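Local coordinates for protein DNA polymerase (Pyrobaculum calidifontis, PDB 5MDN) that probably copies DNA as a family B polymerase, adding deoxyribonucleotides from their triphosphates to a growing strand and releasing diphosphate, at residues A[67-72]-A[78-83]; A[38-43]-A[90-95]; A[110-115]-A[522-527]. All blocks are in the same frame, centred on the assembly; numbering follows the deposited sequence.

Contact 1 of 3, residues A[67-72]-A[78-83]; sequences VEVVER and PTIFLK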
loop_
_atom_site.group_PDB
_atom_site.type_symbol
_atom_site.label_atom_id
_atom_site.label_comp_id
_atom_site.label_asym_id
_atom_site.label_seq_id
_atom_site.Cartn_x
_atom_site.Cartn_y
_atom_site.Cartn_z
ATOM N N VAL A 67 -31.994 5.275 -22.664
ATOM C CA VAL A 67 -31.694 6.562 -22.043
ATOM C C VAL A 67 -32.859 6.894 -21.122
ATOM O O VAL A 67 -33.949 7.244 -21.594
ATOM C CB VAL A 67 -31.474 7.677 -23.074
ATOM C CG1 VAL A 67 -31.335 9.018 -22.377
ATOM C CG2 VAL A 67 -30.236 7.388 -23.911
ATOM N N GLU A 68 -32.643 6.766 -19.820
ATOM C CA GLU A 68 -33.680 7.016 -18.830
ATOM C C GLU A 68 -33.504 8.395 -18.205
ATOM O O GLU A 68 -32.427 8.995 -18.251
ATOM C CB GLU A 68 -33.657 5.940 -17.740
ATOM C CG GLU A 68 -33.843 4.523 -18.260
ATOM C CD GLU A 68 -33.680 3.479 -17.173
ATOM O OE1 GLU A 68 -33.352 3.858 -16.029
ATOM O OE2 GLU A 68 -33.872 2.279 -17.464
ATOM N N VAL A 69 -34.588 8.893 -17.618
ATOM C CA VAL A 69 -34.584 10.134 -16.852
ATOM C C VAL A 69 -34.659 9.761 -15.378
ATOM O O VAL A 69 -35.601 9.082 -14.947
ATOM C CB VAL A 69 -35.747 11.053 -17.254
ATOM C CG1 VAL A 69 -35.628 12.392 -16.550
ATOM C CG2 VAL A 69 -35.779 11.237 -18.765
ATOM N N VAL A 70 -33.670 10.206 -14.602
ATOM C CA VAL A 70 -33.591 9.883 -13.185
ATOM C C VAL A 70 -33.449 11.168 -12.381
ATOM O O VAL A 70 -32.992 12.200 -12.879
ATOM C CB VAL A 70 -32.423 8.922 -12.871
ATOM C CG1 VAL A 70 -32.679 7.555 -13.488
ATOM C CG2 VAL A 70 -31.105 9.501 -13.371
ATOM N N GLU A 71 -33.848 11.086 -11.114
ATOM C CA GLU A 71 -33.672 12.159 -10.146
ATOM C C GLU A 71 -32.734 11.670 -9.054
ATOM O O GLU A 71 -33.049 10.701 -8.354
ATOM C CB GLU A 71 -35.009 12.588 -9.542
ATOM C CG GLU A 71 -34.910 13.805 -8.638
ATOM C CD GLU A 71 -36.061 13.897 -7.655
ATOM O OE1 GLU A 71 -37.193 13.521 -8.023
ATOM O OE2 GLU A 71 -35.835 14.347 -6.511
ATOM N N ARG A 72 -31.587 12.330 -8.914
ATOM C CA ARG A 72 -30.623 11.983 -7.883
ATOM C C ARG A 72 -30.085 13.259 -7.252
ATOM O O ARG A 72 -30.370 14.373 -7.700
ATOM C CB ARG A 72 -29.477 11.130 -8.444
ATOM C CG ARG A 72 -29.939 10.016 -9.368
ATOM C CD ARG A 72 -29.019 8.814 -9.339
ATOM N NE ARG A 72 -29.584 7.714 -10.115
ATOM C CZ ARG A 72 -30.547 6.908 -9.678
ATOM N NH1 ARG A 72 -31.055 7.075 -8.463
ATOM N NH2 ARG A 72 -31.005 5.936 -10.454
ATOM N N PRO A 78 -31.126 17.942 -5.007
ATOM C CA PRO A 78 -31.720 16.965 -5.930
ATOM C C PRO A 78 -31.848 17.565 -7.323
ATOM O O PRO A 78 -32.523 18.578 -7.515
ATOM C CB PRO A 78 -33.093 16.677 -5.307
ATOM C CG PRO A 78 -33.415 17.911 -4.523
ATOM C CD PRO A 78 -32.103 18.474 -4.044
ATOM N N THR A 79 -31.188 16.941 -8.295
ATOM C CA THR A 79 -31.211 17.390 -9.679
ATOM C C THR A 79 -31.638 16.242 -10.584
ATOM O O THR A 79 -31.709 15.082 -10.169
ATOM C CB THR A 79 -29.843 17.934 -10.117
ATOM O OG1 THR A 79 -28.891 16.865 -10.150
ATOM C CG2 THR A 79 -29.358 19.008 -9.155
ATOM N N ILE A 80 -31.925 16.581 -11.839
ATOM C CA ILE A 80 -32.351 15.619 -12.849
ATOM C C ILE A 80 -31.153 15.239 -13.707
ATOM O O ILE A 80 -30.317 16.091 -14.041
ATOM C CB ILE A 80 -33.495 16.197 -13.705
ATOM C CG1 ILE A 80 -34.707 16.518 -12.828
ATOM C CG2 ILE A 80 -33.887 15.239 -14.820
ATOM C CD1 ILE A 80 -35.455 15.293 -12.347
ATOM N N PHE A 81 -31.068 13.961 -14.075
ATOM C CA PHE A 81 -30.022 13.462 -14.957
ATOM C C PHE A 81 -30.626 12.580 -16.041
ATOM O O PHE A 81 -31.713 12.019 -15.887
ATOM C CB PHE A 81 -28.964 12.642 -14.198
ATOM C CG PHE A 81 -28.211 13.417 -13.160
ATOM C CD1 PHE A 81 -27.108 14.174 -13.511
ATOM C CD2 PHE A 81 -28.583 13.359 -11.828
ATOM C CE1 PHE A 81 -26.401 14.879 -12.560
ATOM C CE2 PHE A 81 -27.880 14.060 -10.871
ATOM C CZ PHE A 81 -26.786 14.823 -11.238
ATOM N N LEU A 82 -29.896 12.473 -17.149
ATOM C CA LEU A 82 -30.115 11.415 -18.125
ATOM C C LEU A 82 -29.195 10.248 -17.786
ATOM O O LEU A 82 -27.976 10.421 -17.689
ATOM C CB LEU A 82 -29.850 11.912 -19.546
ATOM C CG LEU A 82 -30.739 13.033 -20.087
ATOM C CD1 LEU A 82 -30.464 13.258 -21.568
ATOM C CD2 LEU A 82 -32.210 12.725 -19.853
ATOM N N LYS A 83 -29.775 9.064 -17.612
ATOM C CA LYS A 83 -29.003 7.854 -17.337
ATOM C C LYS A 83 -28.801 7.119 -18.659
ATOM O O LYS A 83 -29.639 6.326 -19.091
ATOM C CB LYS A 83 -29.701 6.985 -16.296
ATOM C CG LYS A 83 -28.932 5.723 -15.939
ATOM C CD LYS A 83 -29.771 4.756 -15.118
ATOM C CE LYS A 83 -28.925 3.601 -14.600
ATOM N NZ LYS A 83 -29.756 2.526 -13.995
#
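Val70 lays its CG2 against the start of the Phe81 side chain, with CG2 3.9 Å from CB of Phe81. The two side chains cross at about a right angle. CG2 sits between the backbone N and the carbonyl carbon of Val70 (chi1 -67° for CG1), and this puts it beside O and CB of Phe81. The Phe81 ring reaches the next pair along and brings CE2 within 4.1 Å of Arg72 CB. Arg72 O lies at the ring edge, near its plane. Lys83 runs alongside Glu68 on this same face. Their charges are near but form no salt bridge, with Glu68 OE1 4.3 Å from Lys83 NZ. On the other face Val69 forks over two neighbours. Its CG1 meets Ile80 CG2 at 3.8 Å, and its CG2 meets Leu82 CD2 at 4.0 Å. Helix 51-58 packs on this side through Ala51 and Ala54. Glu71 places its CB and CG beside Ile80 CD1. Three hydrogen-bonded pairs, Glu68-Lys83, Val70-Phe81 and Arg72-Thr79, hold the backbones together with two bonds each. The Val70 N to Phe81 O bond is 3.0 Å long and nearly straight at 174°. The pairs Val69-Leu82 and Glu71-Ile80 are non-hydrogen-bonded. The arrangement is a beta hairpin. Its strand 64-74 forms one border of a four-stranded antiparallel sheet, and strand 77-86 passes the pairing on to strand 41-46.

Contact 2 of 3, residues A[38-43]-A[90-95]; sequences FRPYFY and EDVRKL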
loop_
_atom_site.group_PDB
_atom_site.type_symbol
_atom_site.label_atom_id
_atom_site.label_comp_id
_atom_site.label_asym_id
_atom_site.label_seq_id
_atom_site.Cartn_x
_atom_site.Cartn_y
_atom_site.Cartn_z
ATOM N N PHE A 38 -27.245 -7.153 -15.925
ATOM C CA PHE A 38 -26.706 -5.834 -15.626
ATOM C C PHE A 38 -25.991 -5.259 -16.846
ATOM O O PHE A 38 -25.435 -5.990 -17.669
ATOM C CB PHE A 38 -25.742 -5.905 -14.442
ATOM C CG PHE A 38 -25.336 -4.562 -13.908
ATOM C CD1 PHE A 38 -26.218 -3.806 -13.150
ATOM C CD2 PHE A 38 -24.075 -4.052 -14.166
ATOM C CE1 PHE A 38 -25.848 -2.568 -12.659
ATOM C CE2 PHE A 38 -23.699 -2.815 -13.678
ATOM C CZ PHE A 38 -24.587 -2.072 -12.923
ATOM N N ARG A 39 -25.998 -3.929 -16.952
ATOM C CA ARG A 39 -25.403 -3.232 -18.086
ATOM C C ARG A 39 -24.784 -1.924 -17.615
ATOM O O ARG A 39 -25.301 -1.296 -16.682
ATOM C CB ARG A 39 -26.435 -2.965 -19.195
ATOM C CG ARG A 39 -27.030 -4.239 -19.772
ATOM C CD ARG A 39 -27.559 -4.071 -21.180
ATOM N NE ARG A 39 -27.369 -5.296 -21.953
ATOM C CZ ARG A 39 -28.071 -6.413 -21.779
ATOM N NH1 ARG A 39 -29.019 -6.473 -20.853
ATOM N NH2 ARG A 39 -27.821 -7.476 -22.531
ATOM N N PRO A 40 -23.689 -1.489 -18.236
ATOM C CA PRO A 40 -23.022 -0.259 -17.795
ATOM C C PRO A 40 -23.820 0.982 -18.162
ATOM O O PRO A 40 -24.667 0.973 -19.058
ATOM C CB PRO A 40 -21.683 -0.297 -18.539
ATOM C CG PRO A 40 -21.969 -1.092 -19.768
ATOM C CD PRO A 40 -23.005 -2.112 -19.382
ATOM N N TYR A 41 -23.525 2.070 -17.454
ATOM C CA TYR A 41 -24.260 3.315 -17.627
ATOM C C TYR A 41 -23.432 4.473 -17.086
ATOM O O TYR A 41 -22.437 4.281 -16.385
ATOM C CB TYR A 41 -25.624 3.254 -16.930
ATOM C CG TYR A 41 -25.536 3.119 -15.427
ATOM C CD1 TYR A 41 -25.452 4.242 -14.609
ATOM C CD2 TYR A 41 -25.532 1.869 -14.823
ATOM C CE1 TYR A 41 -25.369 4.122 -13.234
ATOM C CE2 TYR A 41 -25.451 1.740 -13.449
ATOM C CZ TYR A 41 -25.370 2.870 -12.660
ATOM O OH TYR A 41 -25.289 2.748 -11.291
ATOM N N PHE A 42 -23.861 5.686 -17.432
ATOM C CA PHE A 42 -23.353 6.900 -16.812
ATOM C C PHE A 42 -24.451 7.955 -16.850
ATOM O O PHE A 42 -25.441 7.824 -17.574
ATOM C CB PHE A 42 -22.078 7.399 -17.502
ATOM C CG PHE A 42 -22.288 7.862 -18.918
ATOM C CD1 PHE A 42 -22.306 6.956 -19.965
ATOM C CD2 PHE A 42 -22.447 9.208 -19.200
ATOM C CE1 PHE A 42 -22.494 7.386 -21.269
ATOM C CE2 PHE A 42 -22.634 9.643 -20.499
ATOM C CZ PHE A 42 -22.657 8.732 -21.534
ATOM N N TYR A 43 -24.264 9.008 -16.062
ATOM C CA TYR A 43 -25.245 10.076 -15.945
ATOM C C TYR A 43 -24.836 11.286 -16.775
ATOM O O TYR A 43 -23.651 11.529 -17.022
ATOM C CB TYR A 43 -25.434 10.503 -14.487
ATOM C CG TYR A 43 -25.908 9.400 -13.568
ATOM C CD1 TYR A 43 -27.169 8.840 -13.712
ATOM C CD2 TYR A 43 -25.096 8.932 -12.543
ATOM C CE1 TYR A 43 -27.606 7.835 -12.866
ATOM C CE2 TYR A 43 -25.524 7.931 -11.693
ATOM C CZ TYR A 43 -26.779 7.387 -11.859
ATOM O OH TYR A 43 -27.207 6.388 -11.013
ATOM N N GLU A 90 -17.065 -1.226 -23.173
ATOM C CA GLU A 90 -16.051 -0.626 -24.035
ATOM C C GLU A 90 -16.539 0.663 -24.692
ATOM O O GLU A 90 -15.739 1.575 -24.933
ATOM C CB GLU A 90 -15.594 -1.641 -25.084
ATOM C CG GLU A 90 -14.875 -2.859 -24.493
ATOM C CD GLU A 90 -15.823 -3.931 -23.970
ATOM O OE1 GLU A 90 -16.874 -3.575 -23.397
ATOM O OE2 GLU A 90 -15.506 -5.131 -24.120
ATOM N N ASP A 91 -17.833 0.759 -24.995
ATOM C CA ASP A 91 -18.372 1.915 -25.705
ATOM C C ASP A 91 -18.611 3.127 -24.809
ATOM O O ASP A 91 -19.045 4.167 -25.316
ATOM C CB ASP A 91 -19.685 1.545 -26.401
ATOM C CG ASP A 91 -19.539 0.371 -27.346
ATOM O OD1 ASP A 91 -18.433 0.176 -27.894
ATOM O OD2 ASP A 91 -20.538 -0.348 -27.555
ATOM N N VAL A 92 -18.347 3.023 -23.503
ATOM C CA VAL A 92 -18.715 4.099 -22.584
ATOM C C VAL A 92 -17.904 5.367 -22.846
ATOM O O VAL A 92 -18.421 6.480 -22.684
ATOM C CB VAL A 92 -18.573 3.618 -21.127
ATOM C CG1 VAL A 92 -18.874 4.744 -20.151
ATOM C CG2 VAL A 92 -19.508 2.449 -20.869
ATOM N N ARG A 93 -16.644 5.238 -23.273
ATOM C CA ARG A 93 -15.850 6.429 -23.571
ATOM C C ARG A 93 -16.388 7.160 -24.795
ATOM O O ARG A 93 -16.527 8.389 -24.784
ATOM C CB ARG A 93 -14.380 6.068 -23.795
ATOM C CG ARG A 93 -13.572 5.730 -22.554
ATOM C CD ARG A 93 -13.209 7.002 -21.789
ATOM N NE ARG A 93 -12.454 6.726 -20.569
ATOM C CZ ARG A 93 -11.144 6.499 -20.555
ATOM N NH1 ARG A 93 -10.460 6.525 -21.691
ATOM N NH2 ARG A 93 -10.516 6.250 -19.412
ATOM N N LYS A 94 -16.678 6.420 -25.869
ATOM C CA LYS A 94 -17.255 7.029 -27.064
ATOM C C LYS A 94 -18.546 7.765 -26.735
ATOM O O LYS A 94 -18.782 8.874 -27.229
ATOM C CB LYS A 94 -17.496 5.963 -28.133
ATOM C CG LYS A 94 -16.226 5.341 -28.688
ATOM C CD LYS A 94 -16.533 4.392 -29.834
ATOM C CE LYS A 94 -17.142 3.091 -29.330
ATOM N NZ LYS A 94 -17.318 2.099 -30.430
ATOM N N LEU A 95 -19.395 7.162 -25.902
ATOM C CA LEU A 95 -20.661 7.795 -25.552
ATOM C C LEU A 95 -20.452 8.966 -24.600
ATOM O O LEU A 95 -21.162 9.972 -24.686
ATOM C CB LEU A 95 -21.607 6.763 -24.946
ATOM C CG LEU A 95 -21.938 5.603 -25.885
ATOM C CD1 LEU A 95 -22.496 4.426 -25.116
ATOM C CD2 LEU A 95 -22.919 6.054 -26.952
#
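Phe42 rests the outer part of its ring against Leu95 in the first turn of helix 92-100. CE1 lies 3.8 Å from CB of Leu95, and CZ comes to 3.7 Å from the backbone O of Leu95. The Leu95 side chain stands roughly perpendicular to that of Phe42. Val92 meets the same ring obliquely, with its CG1 4.1 Å from CD1 of Phe42. These two side chains run antiparallel as they pass. The other branch of Val92 serves Pro40, whose CB is 4.2 Å from CG2 of Val92. Val92 therefore straddles two residues of segment 38-43.

The Phe42 torsion sets this up. CB points toward the helix, and CG stands between the backbone N and the carbonyl carbon (chi1 66°), which sets the ring beside Val92 and Leu95. The backbone of Phe42 is held by hydrogen bonding to Val84 in the neighbouring strand 77-86, and its side chain also touches Val84. Leu95 also touches Val61, Val64 and Ala86. Pro40 is backed by Tyr115 of helix 115-123. In the helix, Leu95 N bonds to Asp91 O at 3.1 Å, a backbone bond of the first turn that helps place Leu95.

With an alanine here, the ring contacts would be gone, and Val92 and Leu95 would probably lose their main partner in this strand, opening a gap between helix and sheet. No hydrogen bond or salt bridge crosses the contact. What joins the two segments is van der Waals packing of buried, mainly apolar groups, consistent with a helix packed on the sheet through its hydrophobic side.

Contact 3 of 3, residues A[110-115]-A[522-527]; sequences EADIRY and GARWYK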
loop_
_atom_site.group_PDB
_atom_site.type_symbol
_atom_site.label_atom_id
_atom_site.label_comp_id
_atom_site.label_asym_id
_atom_site.label_seq_id
_atom_site.Cartn_x
_atom_site.Cartn_y
_atom_site.Cartn_z
ATOM N N GLU A 110 -19.788 9.886 -13.473
ATOM C CA GLU A 110 -19.669 8.451 -13.200
ATOM C C GLU A 110 -19.496 7.628 -14.473
ATOM O O GLU A 110 -19.970 6.492 -14.559
ATOM C CB GLU A 110 -20.862 7.931 -12.392
ATOM C CG GLU A 110 -21.086 8.651 -11.076
ATOM C CD GLU A 110 -22.053 7.916 -10.171
ATOM O OE1 GLU A 110 -22.397 6.756 -10.484
ATOM O OE2 GLU A 110 -22.467 8.495 -9.144
ATOM N N ALA A 111 -18.817 8.183 -15.471
ATOM C CA ALA A 111 -18.550 7.461 -16.706
ATOM C C ALA A 111 -17.284 6.614 -16.650
ATOM O O ALA A 111 -17.081 5.776 -17.534
ATOM C CB ALA A 111 -18.453 8.443 -17.875
ATOM N N ASP A 112 -16.433 6.811 -15.643
ATOM C CA ASP A 112 -15.140 6.142 -15.562
ATOM C C ASP A 112 -15.083 5.111 -14.438
ATOM O O ASP A 112 -14.010 4.843 -13.890
ATOM C CB ASP A 112 -14.022 7.168 -15.389
ATOM C CG ASP A 112 -14.169 7.977 -14.117
ATOM O OD1 ASP A 112 -15.319 8.231 -13.702
ATOM O OD2 ASP A 112 -13.132 8.354 -13.530
ATOM N N ILE A 113 -16.219 4.522 -14.078
ATOM C CA ILE A 113 -16.260 3.516 -13.022
ATOM C C ILE A 113 -16.144 2.148 -13.685
ATOM O O ILE A 113 -16.965 1.792 -14.537
ATOM C CB ILE A 113 -17.547 3.622 -12.184
ATOM C CG1 ILE A 113 -17.451 4.728 -11.117
ATOM C CG2 ILE A 113 -17.868 2.290 -11.514
ATOM C CD1 ILE A 113 -17.251 6.130 -11.649
ATOM N N ARG A 114 -15.113 1.389 -13.313
ATOM C CA ARG A 114 -14.877 0.100 -13.950
ATOM C C ARG A 114 -16.051 -0.842 -13.695
ATOM O O ARG A 114 -16.671 -0.823 -12.627
ATOM C CB ARG A 114 -13.553 -0.510 -13.477
ATOM C CG ARG A 114 -13.515 -1.007 -12.057
ATOM C CD ARG A 114 -12.111 -1.502 -11.721
ATOM N NE ARG A 114 -11.166 -0.399 -11.566
ATOM C CZ ARG A 114 -10.558 -0.091 -10.425
ATOM N NH1 ARG A 114 -10.789 -0.814 -9.337
ATOM N NH2 ARG A 114 -9.721 0.935 -10.369
ATOM N N TYR A 115 -16.357 -1.654 -14.707
ATOM C CA TYR A 115 -17.665 -2.294 -14.813
ATOM C C TYR A 115 -17.959 -3.215 -13.631
ATOM O O TYR A 115 -19.035 -3.135 -13.028
ATOM C CB TYR A 115 -17.750 -3.049 -16.139
ATOM C CG TYR A 115 -19.055 -3.769 -16.376
ATOM C CD1 TYR A 115 -20.247 -3.064 -16.489
ATOM C CD2 TYR A 115 -19.093 -5.148 -16.536
ATOM C CE1 TYR A 115 -21.444 -3.714 -16.719
ATOM C CE2 TYR A 115 -20.286 -5.804 -16.773
ATOM C CZ TYR A 115 -21.457 -5.084 -16.862
ATOM O OH TYR A 115 -22.644 -5.740 -17.096
ATOM N N GLY A 522 -6.723 15.920 -6.082
ATOM C CA GLY A 522 -7.320 15.096 -7.114
ATOM C C GLY A 522 -8.346 14.116 -6.582
ATOM O O GLY A 522 -8.367 12.949 -6.984
ATOM N N ALA A 523 -9.206 14.579 -5.682
ATOM C CA ALA A 523 -10.252 13.755 -5.098
ATOM C C ALA A 523 -11.623 14.219 -5.572
ATOM O O ALA A 523 -11.829 15.393 -5.892
ATOM C CB ALA A 523 -10.196 13.786 -3.568
ATOM N N ARG A 524 -12.559 13.270 -5.617
ATOM C CA ARG A 524 -13.911 13.565 -6.075
ATOM C C ARG A 524 -14.608 14.538 -5.133
ATOM O O ARG A 524 -15.197 15.534 -5.571
ATOM C CB ARG A 524 -14.688 12.257 -6.203
ATOM C CG ARG A 524 -14.075 11.403 -7.281
ATOM C CD ARG A 524 -14.577 9.980 -7.361
ATOM N NE ARG A 524 -13.565 9.186 -8.057
ATOM C CZ ARG A 524 -13.789 8.058 -8.718
ATOM N NH1 ARG A 524 -15.013 7.567 -8.807
ATOM N NH2 ARG A 524 -12.778 7.429 -9.306
ATOM N N TRP A 525 -14.552 14.261 -3.831
ATOM C CA TRP A 525 -15.146 15.118 -2.814
ATOM C C TRP A 525 -14.130 16.080 -2.207
ATOM O O TRP A 525 -14.223 16.414 -1.021
ATOM C CB TRP A 525 -15.803 14.268 -1.728
ATOM C CG TRP A 525 -17.105 13.687 -2.168
ATOM C CD1 TRP A 525 -18.326 14.288 -2.114
ATOM C CD2 TRP A 525 -17.316 12.399 -2.759
ATOM N NE1 TRP A 525 -19.288 13.450 -2.621
ATOM C CE2 TRP A 525 -18.693 12.284 -3.026
ATOM C CE3 TRP A 525 -16.474 11.331 -3.084
ATOM C CZ2 TRP A 525 -19.250 11.145 -3.602
ATOM C CZ3 TRP A 525 -17.028 10.200 -3.654
ATOM C CH2 TRP A 525 -18.402 10.116 -3.907
ATOM N N TYR A 526 -13.162 16.527 -3.005
ATOM C CA TYR A 526 -12.198 17.518 -2.552
ATOM C C TYR A 526 -12.837 18.899 -2.506
ATOM O O TYR A 526 -13.456 19.344 -3.478
ATOM C CB TYR A 526 -10.974 17.545 -3.464
ATOM C CG TYR A 526 -10.067 18.728 -3.199
ATOM C CD1 TYR A 526 -9.297 18.792 -2.044
ATOM C CD2 TYR A 526 -9.996 19.789 -4.091
ATOM C CE1 TYR A 526 -8.476 19.875 -1.790
ATOM C CE2 TYR A 526 -9.179 20.876 -3.848
ATOM C CZ TYR A 526 -8.421 20.914 -2.694
ATOM O OH TYR A 526 -7.605 21.993 -2.445
ATOM N N LYS A 527 -12.683 19.577 -1.372
ATOM C CA LYS A 527 -13.033 20.987 -1.245
ATOM C C LYS A 527 -12.029 21.632 -0.303
ATOM O O LYS A 527 -11.872 21.182 0.836
ATOM C CB LYS A 527 -14.463 21.165 -0.729
ATOM C CG LYS A 527 -14.914 22.610 -0.660
ATOM C CD LYS A 527 -15.052 23.196 -2.056
ATOM C CE LYS A 527 -16.485 23.131 -2.560
ATOM N NZ LYS A 527 -17.375 24.048 -1.803
#
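Arg524 reaches across to Ile113 with the end of its guanidinium group, and NH1 comes to 3.9 Å from CD1 of Ile113. The two side chains meet at a slant, and the methyl approaches the guanidinium obliquely. Arg524 gets there by stretching out. Its CG stands opposite the carbonyl carbon (chi1 -65°), and the chain is extended from CG to NE. The head group is thus carried well beyond the beta turn Ala523 to Tyr526 from which it springs. Ile113 also sends CG1 opposite its carbonyl carbon, and a bend at the next bond (chi2 62°) brings CD1 nearer to the arginine.

Asp112 points its CB toward segment 522-527. Its OD2 remains 4.3 Å from Arg524 NH2 and well out of the guanidinium plane. No N-H is aimed at it, and the pair is one of opposite charges only. The firmer partners lie outside the two segments. Asp112 OD1 forms a salt bridge with Arg392, and Arg524 NE forms one with Glu375 of helix 370-384. Arg392 also packs on Ile113, and the head groups of Arg392 and Arg395 come close to that of Arg524.

The contact is slight and lacks any hydrogen bond across it. It joins the loop before helix 115-123 to the loop before helix 528-551. Between the segments there is one van der Waals touch and a longer-range charge attraction. Asp112 and Glu375 probably help to balance the clustered arginine charges.

Contacts 1 and 2 share a sheet, since strands 77-86 and 41-46 are neighbours in it. Their centres are about 15 Å apart. Contact 1 is nested inside the chain loop that contact 2 closes. Lys83 bridges them in a cation-pi contact, with CE 3.5 Å from CG of Tyr41. Contact 3 follows in series, its centre about 15 Å from that of contact 2. Pro40 CD meets Tyr115 CE1 at 3.5 Å where they touch. Contacts 1 and 3 do not touch, their nearest atoms being about 7 Å apart. All three lie away from the magnesium site of Asp7 and Asp363 and from Asp169 and Asp236.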